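Acyl-coenzyme A oxidase 1 (Yarrowia lipolytica, PDB 5Y9D) oxidises 2,3-saturated acyl-CoAs to (2E)-enoyl-CoAs with bound FAD and molecular oxygen, releasing hydrogen peroxide in peroxisomal fatty acid beta-oxidation. Local coordinates at residues G306-I309 against R310-S314; Q379-W382 against I383-T386; E606-G609 against I610-E614. All coordinates share one frame; numbering follows the deposited sequence.

Contact 1 of 3, residues G306-I309 against R310-S314; sequences GALI and RGRVS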
loop_
_atom_site.group_PDB
_atom_site.type_symbol
_atom_site.label_atom_id
_atom_site.label_comp_id
_atom_site.label_asym_id
_atom_site.label_seq_id
_atom_site.Cartn_x
_atom_site.Cartn_y
_atom_site.Cartn_z
ATOM N N GLY A 306 -7.743 -0.968 -28.958
ATOM C CA GLY A 306 -6.732 0.012 -29.339
ATOM C C GLY A 306 -6.608 1.183 -28.379
ATOM O O GLY A 306 -5.502 1.683 -28.140
ATOM N N ALA A 307 -7.744 1.612 -27.827
ATOM C CA ALA A 307 -7.805 2.738 -26.866
ATOM C C ALA A 307 -7.096 2.437 -25.535
ATOM O O ALA A 307 -6.565 3.347 -24.880
ATOM C CB ALA A 307 -9.260 3.142 -26.608
ATOM N N LEU A 308 -7.085 1.155 -25.160
ATOM C CA LEU A 308 -6.445 0.715 -23.925
ATOM C C LEU A 308 -4.937 0.896 -23.944
ATOM O O LEU A 308 -4.334 1.112 -22.891
ATOM C CB LEU A 308 -6.792 -0.742 -23.626
ATOM C CG LEU A 308 -8.289 -1.009 -23.345
ATOM C CD1 LEU A 308 -8.546 -2.480 -22.998
ATOM C CD2 LEU A 308 -8.809 -0.089 -22.244
ATOM N N ILE A 309 -4.333 0.808 -25.130
ATOM C CA ILE A 309 -2.895 0.930 -25.246
ATOM C C ILE A 309 -2.560 2.374 -24.954
ATOM O O ILE A 309 -1.620 2.638 -24.217
ATOM C CB ILE A 309 -2.325 0.526 -26.626
ATOM C CG1 ILE A 309 -2.772 -0.884 -27.048
ATOM C CG2 ILE A 309 -0.796 0.520 -26.610
ATOM C CD1 ILE A 309 -2.599 -1.144 -28.546
ATOM N N ARG A 310 -3.340 3.312 -25.489
ATOM C CA ARG A 310 -3.054 4.734 -25.234
ATOM C C ARG A 310 -2.803 4.986 -23.748
ATOM O O ARG A 310 -1.795 5.578 -23.382
ATOM C CB ARG A 310 -4.187 5.654 -25.707
ATOM C CG ARG A 310 -3.870 7.137 -25.578
ATOM C CD ARG A 310 -4.914 8.032 -26.221
ATOM N NE ARG A 310 -5.119 9.237 -25.401
ATOM C CZ ARG A 310 -4.977 10.509 -25.800
ATOM N NH1 ARG A 310 -4.644 10.833 -27.057
ATOM N NH2 ARG A 310 -5.185 11.485 -24.921
ATOM N N GLY A 311 -3.726 4.539 -22.900
ATOM C CA GLY A 311 -3.686 4.867 -21.496
ATOM C C GLY A 311 -2.711 4.044 -20.683
ATOM O O GLY A 311 -2.384 4.430 -19.561
ATOM N N ARG A 312 -2.301 2.884 -21.199
ATOM C CA ARG A 312 -1.240 2.109 -20.574
ATOM C C ARG A 312 0.046 2.879 -20.730
ATOM O O ARG A 312 0.843 2.937 -19.800
ATOM C CB ARG A 312 -1.061 0.741 -21.222
ATOM C CG ARG A 312 -2.040 -0.268 -20.722
ATOM C CD ARG A 312 -1.814 -1.637 -21.319
ATOM N NE ARG A 312 -3.014 -2.412 -21.019
ATOM C CZ ARG A 312 -3.909 -2.814 -21.900
ATOM N NH1 ARG A 312 -3.739 -2.593 -23.193
ATOM N NH2 ARG A 312 -4.975 -3.468 -21.478
ATOM N N VAL A 313 0.222 3.451 -21.922
ATOM C CA VAL A 313 1.320 4.365 -22.225
ATOM C C VAL A 313 1.239 5.599 -21.365
ATOM O O VAL A 313 2.238 6.034 -20.774
ATOM C CB VAL A 313 1.303 4.783 -23.710
ATOM C CG1 VAL A 313 2.107 6.059 -23.945
ATOM C CG2 VAL A 313 1.824 3.653 -24.572
ATOM N N SER A 314 0.040 6.160 -21.264
ATOM C CA SER A 314 -0.153 7.317 -20.394
ATOM C C SER A 314 0.094 6.961 -18.922
ATOM O O SER A 314 0.520 7.807 -18.162
ATOM C CB SER A 314 -1.538 7.926 -20.589
ATOM O OG SER A 314 -1.493 9.306 -20.278
#

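Contact 2 of 3, residues Q379-W382 against I383-T386; sequences QKTW and IETT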
loop_
_atom_site.group_PDB
_atom_site.type_symbol
_atom_site.label_atom_id
_atom_site.label_comp_id
_atom_site.label_asym_id
_atom_site.label_seq_id
_atom_site.Cartn_x
_atom_site.Cartn_y
_atom_site.Cartn_z
ATOM N N GLN A 379 5.757 6.838 -25.261
ATOM C CA GLN A 379 4.953 7.962 -25.802
ATOM C C GLN A 379 5.259 8.275 -27.270
ATOM O O GLN A 379 4.334 8.433 -28.087
ATOM C CB GLN A 379 5.170 9.234 -24.960
ATOM C CG GLN A 379 4.212 10.402 -25.225
ATOM C CD GLN A 379 4.685 11.721 -24.570
ATOM O OE1 GLN A 379 5.087 11.761 -23.384
ATOM N NE2 GLN A 379 4.643 12.804 -25.346
ATOM N N LYS A 380 6.548 8.384 -27.585
ATOM C CA LYS A 380 7.000 8.677 -28.954
ATOM C C LYS A 380 6.475 7.614 -29.913
ATOM O O LYS A 380 6.103 7.931 -31.029
ATOM C CB LYS A 380 8.541 8.741 -29.040
ATOM C CG LYS A 380 9.075 9.588 -30.190
ATOM C CD LYS A 380 8.998 11.092 -29.875
ATOM C CE LYS A 380 9.231 12.000 -31.098
ATOM N NZ LYS A 380 8.796 13.422 -30.905
ATOM N N THR A 381 6.422 6.361 -29.459
ATOM C CA THR A 381 5.956 5.256 -30.299
ATOM C C THR A 381 4.431 5.223 -30.439
ATOM O O THR A 381 3.940 5.053 -31.545
ATOM C CB THR A 381 6.491 3.904 -29.823
ATOM O OG1 THR A 381 7.920 3.970 -29.741
ATOM C CG2 THR A 381 6.101 2.822 -30.773
ATOM N N TRP A 382 3.684 5.429 -29.352
ATOM C CA TRP A 382 2.221 5.521 -29.464
ATOM C C TRP A 382 1.798 6.619 -30.452
ATOM O O TRP A 382 0.904 6.404 -31.275
ATOM C CB TRP A 382 1.525 5.791 -28.121
ATOM C CG TRP A 382 0.153 6.361 -28.348
ATOM C CD1 TRP A 382 -0.197 7.694 -28.463
ATOM C CD2 TRP A 382 -1.030 5.620 -28.572
ATOM N NE1 TRP A 382 -1.537 7.815 -28.733
ATOM C CE2 TRP A 382 -2.077 6.556 -28.802
ATOM C CE3 TRP A 382 -1.317 4.254 -28.603
ATOM C CZ2 TRP A 382 -3.388 6.163 -29.050
ATOM C CZ3 TRP A 382 -2.625 3.858 -28.846
ATOM C CH2 TRP A 382 -3.649 4.813 -29.064
ATOM N N ILE A 383 2.410 7.797 -30.351
ATOM C CA ILE A 383 1.987 8.917 -31.167
ATOM C C ILE A 383 2.366 8.668 -32.624
ATOM O O ILE A 383 1.584 8.985 -33.535
ATOM C CB ILE A 383 2.554 10.260 -30.657
ATOM C CG1 ILE A 383 1.891 10.601 -29.317
ATOM C CG2 ILE A 383 2.322 11.374 -31.685
ATOM C CD1 ILE A 383 1.950 12.058 -28.923
ATOM N N GLU A 384 3.549 8.090 -32.832
ATOM C CA GLU A 384 4.000 7.707 -34.170
ATOM C C GLU A 384 3.126 6.593 -34.748
ATOM O O GLU A 384 2.678 6.668 -35.892
ATOM C CB GLU A 384 5.471 7.261 -34.136
ATOM C CG GLU A 384 5.962 6.500 -35.373
ATOM C CD GLU A 384 5.806 4.980 -35.274
ATOM O OE1 GLU A 384 5.455 4.346 -36.301
ATOM O OE2 GLU A 384 6.040 4.415 -34.178
ATOM N N THR A 385 2.886 5.560 -33.958
ATOM C CA THR A 385 2.234 4.375 -34.474
ATOM C C THR A 385 0.775 4.634 -34.875
ATOM O O THR A 385 0.321 4.094 -35.878
ATOM C CB THR A 385 2.322 3.202 -33.482
ATOM O OG1 THR A 385 2.323 1.964 -34.203
ATOM C CG2 THR A 385 1.149 3.223 -32.483
ATOM N N THR A 386 0.052 5.454 -34.113
ATOM C CA THR A 386 -1.375 5.693 -34.386
ATOM C C THR A 386 -1.636 6.772 -35.471
ATOM O O THR A 386 -2.756 6.867 -35.984
ATOM C CB THR A 386 -2.174 6.026 -33.100
ATOM O OG1 THR A 386 -1.753 7.292 -32.588
ATOM C CG2 THR A 386 -1.996 4.939 -32.029
#

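Contact 3 of 3, residues E606-G609 against I610-E614; sequences EDTG and IFLRE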
loop_
_atom_site.group_PDB
_atom_site.type_symbol
_atom_site.label_atom_id
_atom_site.label_comp_id
_atom_site.label_asym_id
_atom_site.label_seq_id
_atom_site.Cartn_x
_atom_site.Cartn_y
_atom_site.Cartn_z
ATOM N N GLU A 606 18.144 -5.883 -5.085
ATOM C CA GLU A 606 16.866 -6.541 -4.823
ATOM C C GLU A 606 16.930 -7.954 -5.394
ATOM O O GLU A 606 16.440 -8.899 -4.791
ATOM C CB GLU A 606 15.698 -5.790 -5.472
ATOM C CG GLU A 606 15.495 -4.326 -5.058
ATOM C CD GLU A 606 14.195 -3.719 -5.633
ATOM O OE1 GLU A 606 13.284 -3.404 -4.826
ATOM O OE2 GLU A 606 14.064 -3.558 -6.882
ATOM N N ASP A 607 17.554 -8.081 -6.565
ATOM C CA ASP A 607 17.582 -9.325 -7.336
ATOM C C ASP A 607 18.927 -10.056 -7.183
ATOM O O ASP A 607 19.451 -10.602 -8.150
ATOM C CB ASP A 607 17.362 -9.029 -8.831
ATOM C CG ASP A 607 16.087 -8.224 -9.112
ATOM O OD1 ASP A 607 16.100 -6.972 -8.962
ATOM O OD2 ASP A 607 15.079 -8.839 -9.533
ATOM N N THR A 608 19.490 -10.069 -5.977
ATOM C CA THR A 608 20.817 -10.663 -5.755
ATOM C C THR A 608 20.806 -12.164 -6.106
ATOM O O THR A 608 21.728 -12.669 -6.758
ATOM C CB THR A 608 21.301 -10.365 -4.310
ATOM O OG1 THR A 608 21.976 -9.098 -4.300
ATOM C CG2 THR A 608 22.244 -11.398 -3.781
ATOM N N GLY A 609 19.740 -12.854 -5.701
ATOM C CA GLY A 609 19.536 -14.249 -6.055
ATOM C C GLY A 609 19.762 -14.465 -7.532
ATOM O O GLY A 609 20.516 -15.360 -7.922
ATOM N N ILE A 610 19.147 -13.616 -8.351
ATOM C CA ILE A 610 19.122 -13.825 -9.801
ATOM C C ILE A 610 20.508 -13.740 -10.432
ATOM O O ILE A 610 20.779 -14.447 -11.387
ATOM C CB ILE A 610 18.152 -12.843 -10.502
ATOM C CG1 ILE A 610 16.703 -13.231 -10.193
ATOM C CG2 ILE A 610 18.356 -12.840 -12.017
ATOM C CD1 ILE A 610 15.737 -12.066 -10.061
ATOM N N PHE A 611 21.374 -12.878 -9.911
ATOM C CA PHE A 611 22.707 -12.675 -10.501
ATOM C C PHE A 611 23.737 -13.711 -10.014
ATOM O O PHE A 611 24.736 -13.937 -10.689
ATOM C CB PHE A 611 23.207 -11.243 -10.240
ATOM C CG PHE A 611 22.432 -10.195 -10.980
ATOM C CD1 PHE A 611 22.807 -9.805 -12.267
ATOM C CD2 PHE A 611 21.317 -9.604 -10.407
ATOM C CE1 PHE A 611 22.077 -8.851 -12.974
ATOM C CE2 PHE A 611 20.586 -8.642 -11.104
ATOM C CZ PHE A 611 20.963 -8.272 -12.394
ATOM N N LEU A 612 23.497 -14.317 -8.846
ATOM C CA LEU A 612 24.334 -15.421 -8.342
ATOM C C LEU A 612 23.846 -16.756 -8.873
ATOM O O LEU A 612 24.627 -17.703 -9.016
ATOM C CB LEU A 612 24.310 -15.479 -6.811
ATOM C CG LEU A 612 25.371 -14.707 -6.015
ATOM C CD1 LEU A 612 25.666 -13.347 -6.612
ATOM C CD2 LEU A 612 24.937 -14.562 -4.560
ATOM N N ARG A 613 22.538 -16.847 -9.125
ATOM C CA ARG A 613 21.952 -18.048 -9.723
ATOM C C ARG A 613 22.696 -18.240 -11.021
ATOM O O ARG A 613 23.153 -19.335 -11.331
ATOM C CB ARG A 613 20.436 -17.870 -9.996
ATOM C CG ARG A 613 19.520 -18.967 -9.431
ATOM C CD ARG A 613 19.452 -20.208 -10.317
ATOM N NE ARG A 613 18.580 -20.009 -11.472
ATOM C CZ ARG A 613 18.379 -20.904 -12.441
ATOM N NH1 ARG A 613 17.559 -20.619 -13.446
ATOM N NH2 ARG A 613 18.989 -22.084 -12.422
ATOM N N GLU A 614 22.861 -17.131 -11.739
ATOM C CA GLU A 614 23.321 -17.134 -13.118
ATOM C C GLU A 614 24.830 -17.018 -13.301
ATOM O O GLU A 614 25.291 -16.861 -14.441
ATOM C CB GLU A 614 22.624 -15.980 -13.871
ATOM C CG GLU A 614 21.126 -16.178 -14.041
ATOM C CD GLU A 614 20.826 -17.450 -14.802
ATOM O OE1 GLU A 614 21.336 -17.585 -15.936
ATOM O OE2 GLU A 614 20.124 -18.321 -14.248
#

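Contact 1 of 3, residues G306-I309 against R310-S314
With CG anti to its carbonyl carbon (chi1 -82°) and the chain extended from there to NE, Arg312 reaches back over the preceding helical turn to Leu308. The Leu308 side chain also leaves with CG beside its backbone N (chi1 -64°), and the two cross obliquely: CB of Leu308 meets NH1 of Arg312 at 3.6 Å, while CD1 of Leu308 lies 4.0 Å from NH2 of Arg312. The carbonyl oxygen of Leu308 sits over one face of the guanidinium, and CG of Arg312 passes 3.4 Å from that same Leu308 O. Leu308 O accepts a hydrogen bond from Arg312 N at 3.2 Å. One residue on, Val313 N gives Ile309 O a nearly straight bond of 3.1 Å (173°), and CG2 of Val313 rests 3.6 Å from that Ile309 oxygen. The Arg310 side chain runs another way, its CB 3.4 Å from Ala307 O and its NH2 hydrogen-bonded to Ser110 OG on helix 107-118. Arg312 instead stays buried, and its NE donates to the backbone O of Glu464, the probable proton acceptor. Leu308 lies about 7 Å from the FAD, side chain to cofactor. This first part of helix 306-334, in the C-alpha1 domain of the acyl-CoA oxidase fold, thus lies beside the probable catalytic site, with Gly311 close to the Glu464 side chain.

Contact 2 of 3, residues Q379-W382 against I383-T386
Thr386 grips the carbonyl oxygen of Trp382 twice: its backbone N and its OG1 each donate to Trp382 O, the hydroxyl at 3.1 Å, and they arrive from opposite faces of the carbonyl plane. This is a threonine hydroxyl bonding back to the carbonyl four residues earlier, inside helix 355-391 of the C-alpha1 domain. Beside it the i to i+4 backbone bonds continue, shortest from Thr385 N to Thr381 O at 2.7 Å. With OG1 turned between the backbone N and the carbonyl carbon (chi1 67°), the Thr386 methyl is left to lie over one face of the indole, a CH-pi contact of CG2 with the six-membered ring. Ile383 meets the five-membered ring of the same indole, its CG1 3.7 Å from CD1 of Trp382, the two side chains crossing at about a right angle. The ring also packs on Ile309 and Arg310 of helix 306-334, so an alanine here would probably open a gap between the two helices and leave the Thr386 methyl without its aromatic face. Round the helix, Thr381 and Glu384 point the same way side by side; Glu384 is bent at chi2, and its OE2 lies 3.8 Å from CG2 of Thr381.

Contact 3 of 3, residues E606-G609 against I610-E614
Ile610 comes first, lying alongside Asp607 with both side chains pointing the same way. Its CD1 touches the carboxylate 3.3 Å from OD2 of Asp607, and its backbone N makes a weak hydrogen bond of 3.0 Å to Asp607 O. The same OD2 is held by a salt bridge to Arg566 of helix 558-581, a helix against which Ile610 also packs, so the isoleucine methyl lies beside an ion pair. Phe611 follows. Its CG stands anti to the carbonyl carbon (chi1 -68°), which swings the ring back to Asp607: the carbonyl oxygen of Asp607 sits near the ring plane at the edge, 3.1 Å from CD2 of Phe611, and CB of Asp607 is 4.0 Å from CE2 of Phe611. Farther out, the ring meets Phe526 edge-to-face. All this belongs to the short helix 608-613 of the C-terminal acyl-CoA oxidase region, which follows helix 589-606 and precedes helix 619-637 in the chain; Asp607 occupies its N-cap position, although the carboxylate makes no capping bond. Leu612 N then gives Thr608 O a regular bond of 3.2 Å, and on the side facing the second subunit CD2 of Leu612 approaches CG2 of Thr608 at 4.2 Å, both side chains also packing on Ile622 and on Gly609 of the second subunit. Arg613 N reaches Gly609 O at 2.8 Å, almost in line with the carbonyl. Its side chain, bent at chi2 and chi3, turns outward to a salt bridge with Asp623 of the second subunit. Glu614 is where the chain leaves the helix; its OE2 stands over one face of the Arg613 guanidinium, 3.5 Å from NH1 of Arg613, attracted by charge alone, while its OE1 bonds to Asn532.

Along the chain the order is contact 1, contact 2, contact 3. The first two lie on successive helices of the C-alpha1 domain, 306-334 and 355-391, with centres about 11 Å apart, and they touch: CB of Arg310 is 3.5 Å from CZ2 of Trp382, and CA of Gln379 is 3.9 Å from CG1 of Val313. Together they pack the two helices against each other, with contact 1 nearer the FAD and contact 2 farther from the centre of the chain. Contact 3 belongs to the C-terminal region, its centre about 33 Å from that of contact 1 and about 35 Å from that of contact 2. Contacts 1 and 2 thus belong to the helical core, whereas contact 3 lies at the interface with the second subunit.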